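CymD (Pseudomonas putida, PDB 6Z34) forms an outer-membrane channel of the FadL family through which monoaromatic hydrocarbons are taken up by lateral diffusion. Local coordinates at residues L48-I53 with P79-E84; I52-L57 with S424-S429; V395-A400 with T428-T433. All coordinates share one frame; numbering follows the deposited sequence.

Contact 1 of 3, residues L48-I53 with P79-E84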
# COMPACT_ATOMS: atom_id res chain seq x y z
N LEU A 48 -18.00 4.33 -1.03
CA LEU A 48 -17.84 3.04 -1.68
C LEU A 48 -16.98 3.28 -2.89
O LEU A 48 -17.34 4.12 -3.72
CB LEU A 48 -19.15 2.45 -2.21
CG LEU A 48 -20.32 1.96 -1.44
CD1 LEU A 48 -21.05 3.18 -0.92
CD2 LEU A 48 -21.14 1.21 -2.47
N GLY A 49 -15.93 2.49 -3.03
CA GLY A 49 -15.10 2.66 -4.20
C GLY A 49 -14.14 1.51 -4.33
O GLY A 49 -14.07 0.63 -3.47
N MET A 50 -13.38 1.54 -5.42
CA MET A 50 -12.36 0.54 -5.65
C MET A 50 -11.29 1.11 -6.57
O MET A 50 -11.53 2.03 -7.35
CB MET A 50 -12.95 -0.72 -6.26
CG MET A 50 -13.57 -0.46 -7.60
SD MET A 50 -14.60 -1.85 -8.03
CE MET A 50 -15.59 -1.99 -6.54
N ASP A 51 -10.10 0.50 -6.47
CA ASP A 51 -9.01 0.70 -7.41
C ASP A 51 -8.89 -0.54 -8.27
O ASP A 51 -9.00 -1.67 -7.78
CB ASP A 51 -7.69 0.95 -6.68
CG ASP A 51 -7.60 2.35 -6.07
OD1 ASP A 51 -8.59 3.11 -6.14
OD2 ASP A 51 -6.53 2.68 -5.51
N ILE A 52 -8.67 -0.32 -9.56
CA ILE A 52 -8.53 -1.38 -10.55
C ILE A 52 -7.16 -1.18 -11.18
O ILE A 52 -6.95 -0.25 -11.97
CB ILE A 52 -9.64 -1.32 -11.61
CG1 ILE A 52 -11.00 -1.11 -10.93
CG2 ILE A 52 -9.63 -2.58 -12.43
CD1 ILE A 52 -12.16 -1.39 -11.80
N ILE A 53 -6.22 -2.05 -10.81
CA ILE A 53 -4.83 -1.92 -11.21
C ILE A 53 -4.53 -3.00 -12.24
O ILE A 53 -4.62 -4.19 -11.93
CB ILE A 53 -3.89 -2.03 -10.01
CG1 ILE A 53 -4.19 -0.93 -9.01
CG2 ILE A 53 -2.41 -1.99 -10.48
CD1 ILE A 53 -4.50 -1.42 -7.61
N PRO A 79 -6.49 -7.74 -14.06
CA PRO A 79 -7.08 -6.71 -13.20
C PRO A 79 -7.02 -7.05 -11.72
O PRO A 79 -7.68 -7.99 -11.27
CB PRO A 79 -8.53 -6.63 -13.69
CG PRO A 79 -8.47 -7.11 -15.09
CD PRO A 79 -7.43 -8.19 -15.10
N TYR A 80 -6.22 -6.31 -10.96
CA TYR A 80 -6.30 -6.34 -9.51
C TYR A 80 -7.34 -5.32 -9.05
O TYR A 80 -7.40 -4.20 -9.58
CB TYR A 80 -4.94 -6.05 -8.88
CG TYR A 80 -3.90 -7.08 -9.26
CD1 TYR A 80 -3.90 -8.34 -8.67
CD2 TYR A 80 -2.94 -6.81 -10.23
CE1 TYR A 80 -2.96 -9.28 -9.02
CE2 TYR A 80 -2.00 -7.76 -10.59
CZ TYR A 80 -2.02 -8.99 -9.98
OH TYR A 80 -1.09 -9.95 -10.31
N VAL A 81 -8.17 -5.72 -8.10
CA VAL A 81 -9.26 -4.90 -7.60
C VAL A 81 -9.03 -4.69 -6.12
O VAL A 81 -8.91 -5.67 -5.36
CB VAL A 81 -10.63 -5.55 -7.86
CG1 VAL A 81 -11.71 -4.67 -7.36
CG2 VAL A 81 -10.83 -5.75 -9.34
N ALA A 82 -8.97 -3.43 -5.70
CA ALA A 82 -8.80 -3.06 -4.30
C ALA A 82 -9.99 -2.22 -3.83
O ALA A 82 -10.08 -1.04 -4.18
CB ALA A 82 -7.50 -2.28 -4.11
N PRO A 83 -10.92 -2.79 -3.07
CA PRO A 83 -12.07 -2.01 -2.59
C PRO A 83 -11.72 -1.13 -1.40
O PRO A 83 -10.78 -1.38 -0.64
CB PRO A 83 -13.08 -3.08 -2.17
CG PRO A 83 -12.27 -4.35 -1.98
CD PRO A 83 -11.10 -4.25 -2.89
N GLU A 84 -12.53 -0.07 -1.24
CA GLU A 84 -12.42 0.85 -0.12
C GLU A 84 -13.81 1.18 0.40
O GLU A 84 -14.68 1.56 -0.38
CB GLU A 84 -11.68 2.14 -0.48
CG GLU A 84 -10.45 1.98 -1.35
CD GLU A 84 -9.78 3.30 -1.67
OE1 GLU A 84 -8.58 3.45 -1.33
OE2 GLU A 84 -10.44 4.19 -2.24
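Met50 and Pro83 sit opposite each other as a non-hydrogen-bonded pair, and the methionine side chain can be traced atom by atom along segment 79-84. Its CB rests 3.6 Å from Ala82 O, close to the Pro83 backbone as well. CG lies between the backbone N and carbonyl carbon (chi1 62°), and from there SD reaches the flank of Val81, 4.1 Å from CG1, the two side chains crossing obliquely. A bend at chi3 (51°) turns CE away from Val81, which leaves the sulfur, not the methyl, as the touching atom. The strands are antiparallel neighbours in the wall of the FadL-type β-barrel, with axes at 159°. Gly49-Glu84, Asp51-Ala82 and Ile53-Tyr80 each form two backbone bonds. Ala82 N to Asp51 O is among the shortest at 2.7 Å; Gly49 N to Glu84 O is the longest at 3.1 Å.

On the face of Asp51 and Ala82, their CB atoms pack at 4.1 Å, and both residues touch Phe4 of the N-terminal region. The buried carboxylate of Asp51 is held by Ser429 OG at OD1 and Gln14 NE2 at OD2. Glu84 OE2 lies 4.4 Å from Asp51 OD1, a like-charge neighbour that could raise the proton affinity of either group. Farther along, the Tyr80 ring brings its edge to Ile53 O, with CD2 at 3.5 Å, while its hydroxyl bonds to Asn76 O.

Contact 2 of 3, residues I52-L57 with S424-S429; sequences IITAEL and SQIVTS
The seam that closes the β-barrel, where strand 43-58 meets the last strand, 422-437, joins Ile53 to Val427 and Gln425 across antiparallel segments whose axes approach to 4.7 Å. Ile53 and Val427 run alongside each other in the same direction, with Ile53 CG1 3.8 Å from Val427 CG2. Because CG2 of Ile53 is the branch opposite the backbone N while CG1 stands beside that N (chi1 -61°), the isoleucine straddles two partners: CG2 meets Gln425 CG at 4.0 Å and runs near its amide. Replacing Ile53 with alanine would probably open a gap beside Val427 CG2 and leave the extended Gln425 chain freer to turn.

Three hydrogen-bonded pairs stitch the backbones. In the middle one, Ile426 N donates to Thr54 O over 3.0 Å with an N-H...O angle of 177°, and it approaches nearly along the C=O axis. On the face of Thr54 and Ile426, Thr54 OG1 lies 3.5 Å from Ile426 O, with Ile426 CB its next neighbour. At the far end the Glu56 chain, extended beyond CG, lays its carboxylate carbon CD 4.0 Å from Ser424 CB.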
# COMPACT_ATOMS: atom_id res chain seq x y z
N ILE A 52 -8.67 -0.32 -9.56
CA ILE A 52 -8.53 -1.38 -10.55
C ILE A 52 -7.16 -1.18 -11.18
O ILE A 52 -6.95 -0.25 -11.97
CB ILE A 52 -9.64 -1.32 -11.61
CG1 ILE A 52 -11.00 -1.11 -10.93
CG2 ILE A 52 -9.63 -2.58 -12.43
CD1 ILE A 52 -12.16 -1.39 -11.80
N ILE A 53 -6.22 -2.05 -10.81
CA ILE A 53 -4.83 -1.92 -11.21
C ILE A 53 -4.53 -3.00 -12.24
O ILE A 53 -4.62 -4.19 -11.93
CB ILE A 53 -3.89 -2.03 -10.01
CG1 ILE A 53 -4.19 -0.93 -9.01
CG2 ILE A 53 -2.41 -1.99 -10.48
CD1 ILE A 53 -4.50 -1.42 -7.61
N THR A 54 -4.18 -2.58 -13.45
CA THR A 54 -3.62 -3.45 -14.47
C THR A 54 -2.18 -3.03 -14.74
O THR A 54 -1.88 -1.84 -14.88
CB THR A 54 -4.44 -3.38 -15.76
OG1 THR A 54 -4.60 -2.00 -16.14
CG2 THR A 54 -5.81 -4.01 -15.55
N ALA A 55 -1.29 -4.01 -14.81
CA ALA A 55 0.12 -3.74 -15.00
C ALA A 55 0.65 -4.50 -16.21
O ALA A 55 0.03 -5.45 -16.69
CB ALA A 55 0.93 -4.12 -13.75
N GLU A 56 1.80 -4.04 -16.70
CA GLU A 56 2.45 -4.63 -17.87
C GLU A 56 3.95 -4.46 -17.69
O GLU A 56 4.41 -3.45 -17.17
CB GLU A 56 2.00 -3.96 -19.18
CG GLU A 56 3.07 -3.93 -20.27
CD GLU A 56 2.84 -2.85 -21.31
OE1 GLU A 56 1.67 -2.42 -21.49
OE2 GLU A 56 3.82 -2.42 -21.94
N LEU A 57 4.71 -5.46 -18.12
CA LEU A 57 6.15 -5.42 -17.93
C LEU A 57 6.83 -5.90 -19.20
O LEU A 57 6.63 -7.04 -19.62
CB LEU A 57 6.55 -6.27 -16.72
CG LEU A 57 7.96 -6.81 -16.62
CD1 LEU A 57 8.96 -5.68 -16.67
CD2 LEU A 57 8.06 -7.55 -15.30
N SER A 424 4.91 -0.59 -16.99
CA SER A 424 3.77 0.28 -17.26
C SER A 424 2.59 -0.13 -16.40
O SER A 424 2.29 -1.33 -16.25
CB SER A 424 3.40 0.23 -18.75
OG SER A 424 2.13 0.80 -18.99
N GLN A 425 1.91 0.84 -15.81
CA GLN A 425 0.85 0.52 -14.86
C GLN A 425 -0.25 1.56 -14.93
O GLN A 425 0.02 2.77 -14.90
CB GLN A 425 1.42 0.43 -13.45
CG GLN A 425 0.39 0.13 -12.40
CD GLN A 425 0.96 0.19 -11.01
OE1 GLN A 425 0.85 1.21 -10.31
NE2 GLN A 425 1.58 -0.92 -10.58
N ILE A 426 -1.50 1.09 -15.00
CA ILE A 426 -2.68 1.93 -15.09
C ILE A 426 -3.57 1.63 -13.90
O ILE A 426 -3.98 0.48 -13.70
CB ILE A 426 -3.44 1.72 -16.41
CG1 ILE A 426 -2.59 2.18 -17.59
CG2 ILE A 426 -4.77 2.44 -16.38
CD1 ILE A 426 -3.31 2.14 -18.92
N VAL A 427 -3.87 2.66 -13.12
CA VAL A 427 -4.71 2.54 -11.93
C VAL A 427 -5.98 3.34 -12.20
O VAL A 427 -5.93 4.57 -12.32
CB VAL A 427 -3.99 3.05 -10.67
CG1 VAL A 427 -4.91 2.93 -9.46
CG2 VAL A 427 -2.71 2.30 -10.46
N THR A 428 -7.10 2.64 -12.31
CA THR A 428 -8.40 3.25 -12.44
C THR A 428 -9.06 3.28 -11.07
O THR A 428 -9.14 2.25 -10.39
CB THR A 428 -9.28 2.48 -13.42
OG1 THR A 428 -8.66 2.48 -14.71
CG2 THR A 428 -10.64 3.14 -13.54
N SER A 429 -9.54 4.46 -10.67
CA SER A 429 -10.09 4.65 -9.34
C SER A 429 -11.47 5.29 -9.45
O SER A 429 -11.65 6.30 -10.14
CB SER A 429 -9.17 5.52 -8.49
OG SER A 429 -9.45 5.39 -7.11

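Contact 3 of 3, residues V395-A400 with T428-T433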
# COMPACT_ATOMS: atom_id res chain seq x y z
N VAL A 395 -20.05 11.14 -7.52
CA VAL A 395 -19.19 10.13 -8.12
C VAL A 395 -17.85 10.77 -8.44
O VAL A 395 -17.79 11.89 -8.95
CB VAL A 395 -19.82 9.52 -9.39
CG1 VAL A 395 -18.84 8.58 -10.04
CG2 VAL A 395 -21.07 8.80 -9.02
N ASP A 396 -16.77 10.06 -8.10
CA ASP A 396 -15.41 10.49 -8.37
C ASP A 396 -14.72 9.42 -9.18
O ASP A 396 -14.97 8.23 -8.96
CB ASP A 396 -14.63 10.75 -7.08
CG ASP A 396 -15.37 11.65 -6.12
OD1 ASP A 396 -15.37 12.87 -6.32
OD2 ASP A 396 -15.94 11.13 -5.14
N PHE A 397 -13.85 9.83 -10.10
CA PHE A 397 -13.19 8.90 -11.00
C PHE A 397 -11.79 9.38 -11.32
O PHE A 397 -11.55 10.57 -11.49
CB PHE A 397 -13.96 8.73 -12.31
CG PHE A 397 -13.23 7.92 -13.34
CD1 PHE A 397 -13.30 6.55 -13.32
CD2 PHE A 397 -12.46 8.54 -14.31
CE1 PHE A 397 -12.62 5.79 -14.27
CE2 PHE A 397 -11.77 7.79 -15.26
CZ PHE A 397 -11.86 6.42 -15.24
N SER A 398 -10.88 8.41 -11.46
CA SER A 398 -9.45 8.69 -11.53
C SER A 398 -8.77 7.70 -12.46
O SER A 398 -9.08 6.51 -12.45
CB SER A 398 -8.84 8.60 -10.13
OG SER A 398 -7.66 9.36 -10.04
N LEU A 399 -7.82 8.20 -13.25
CA LEU A 399 -6.96 7.39 -14.09
C LEU A 399 -5.52 7.85 -13.93
O LEU A 399 -5.23 9.04 -14.05
CB LEU A 399 -7.39 7.47 -15.55
CG LEU A 399 -6.81 6.38 -16.44
CD1 LEU A 399 -7.51 5.06 -16.19
CD2 LEU A 399 -6.93 6.80 -17.90
N ALA A 400 -4.61 6.90 -13.67
CA ALA A 400 -3.21 7.23 -13.48
C ALA A 400 -2.33 6.26 -14.26
O ALA A 400 -2.49 5.04 -14.14
CB ALA A 400 -2.83 7.19 -11.99
N THR A 428 -7.10 2.64 -12.31
CA THR A 428 -8.40 3.25 -12.44
C THR A 428 -9.06 3.28 -11.07
O THR A 428 -9.14 2.25 -10.39
CB THR A 428 -9.28 2.48 -13.42
OG1 THR A 428 -8.66 2.48 -14.71
CG2 THR A 428 -10.64 3.14 -13.54
N SER A 429 -9.54 4.46 -10.67
CA SER A 429 -10.09 4.65 -9.34
C SER A 429 -11.47 5.29 -9.45
O SER A 429 -11.65 6.30 -10.14
CB SER A 429 -9.17 5.52 -8.49
OG SER A 429 -9.45 5.39 -7.11
N ILE A 430 -12.43 4.71 -8.76
CA ILE A 430 -13.81 5.14 -8.86
C ILE A 430 -14.43 5.04 -7.47
O ILE A 430 -14.17 4.08 -6.74
CB ILE A 430 -14.55 4.30 -9.92
CG1 ILE A 430 -16.02 4.71 -10.05
CG2 ILE A 430 -14.40 2.83 -9.63
CD1 ILE A 430 -16.23 5.96 -10.90
N SER A 431 -15.21 6.05 -7.09
CA SER A 431 -15.84 6.03 -5.78
C SER A 431 -17.19 6.72 -5.83
O SER A 431 -17.46 7.56 -6.68
CB SER A 431 -14.96 6.68 -4.70
OG SER A 431 -15.08 8.09 -4.76
N TYR A 432 -18.04 6.34 -4.89
CA TYR A 432 -19.35 6.95 -4.71
C TYR A 432 -19.47 7.37 -3.25
O TYR A 432 -19.13 6.59 -2.35
CB TYR A 432 -20.49 6.00 -5.10
CG TYR A 432 -21.83 6.48 -4.58
CD1 TYR A 432 -22.36 5.94 -3.43
CD2 TYR A 432 -22.52 7.50 -5.22
CE1 TYR A 432 -23.55 6.38 -2.93
CE2 TYR A 432 -23.74 7.95 -4.72
CZ TYR A 432 -24.24 7.39 -3.57
OH TYR A 432 -25.43 7.81 -3.05
N THR A 433 -19.94 8.59 -3.02
CA THR A 433 -20.12 9.12 -1.67
C THR A 433 -21.56 9.57 -1.52
O THR A 433 -22.08 10.37 -2.32
CB THR A 433 -19.16 10.26 -1.36
OG1 THR A 433 -17.80 9.82 -1.59
CG2 THR A 433 -19.34 10.76 0.09
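Phe397 and Thr428 meet closely: CE1 of the ring is 3.4 Å from the Thr428 methyl CG2, which approaches obliquely. The methyl reaches the ring because Thr428 CG2 is the branch opposite its backbone N, with OG1 beside that N (chi1 -61°). Farther along the same side of the ring, Ile430 CD1 lies at the edge, 3.8 Å from Phe397 CD1. The tip of Ile430 is nearest to Asp396 O, with CD1 3.2 Å from it, and is flanked by Val395 CG1 and Phe397 CB. These strands are antiparallel neighbours in the barrel wall, their axes at 172°.

Their other face, directed to the interior, is also close at one pair: Ser398 CB and Ser429 CB are 3.5 Å apart. Both serines touch Gln14 of helix 10-15, and their hydroxyls bond elsewhere, Ser398 OG to Pro11 O and Ser429 OG to Asp51. Between their backbones, Ser429 N to Ser398 O is a sound bond of 2.8 Å, while Ser398 N to Ser429 O is weak, its N-H...O angle only 128°. Both Asp396-Ser431 backbone bonds are straighter than the weak one.

Packing thins at Val395-Tyr432, where Val395 CG2 reaches only the ring edge, 4.3 Å from Tyr432 CD2; the tyrosine hydroxyl is held by Asp393. At the opposite end Leu399, though exposed on the surface, keeps CD1 3.2 Å from Thr428 OG1.

Three neighbouring strand pairs of one barrel wall are sampled here, with centres 11 Å (contacts 1 and 2), 10 Å (1 and 3) and 14 Å (2 and 3) apart. Across the wall the order is 80-91, 43-58, 422-437, 393-404. Contacts 1 and 2 use opposite edges of strand 43-58; contacts 2 and 3 use opposite edges of strand 422-437. Contact 1 joins strands near one another in sequence, as does contact 3 toward the chain's end, whereas contact 2 bridges more than 360 residues and so closes the barrel. A polar side-chain tie on the inner face also links contact 1 to contact 3 across the seam.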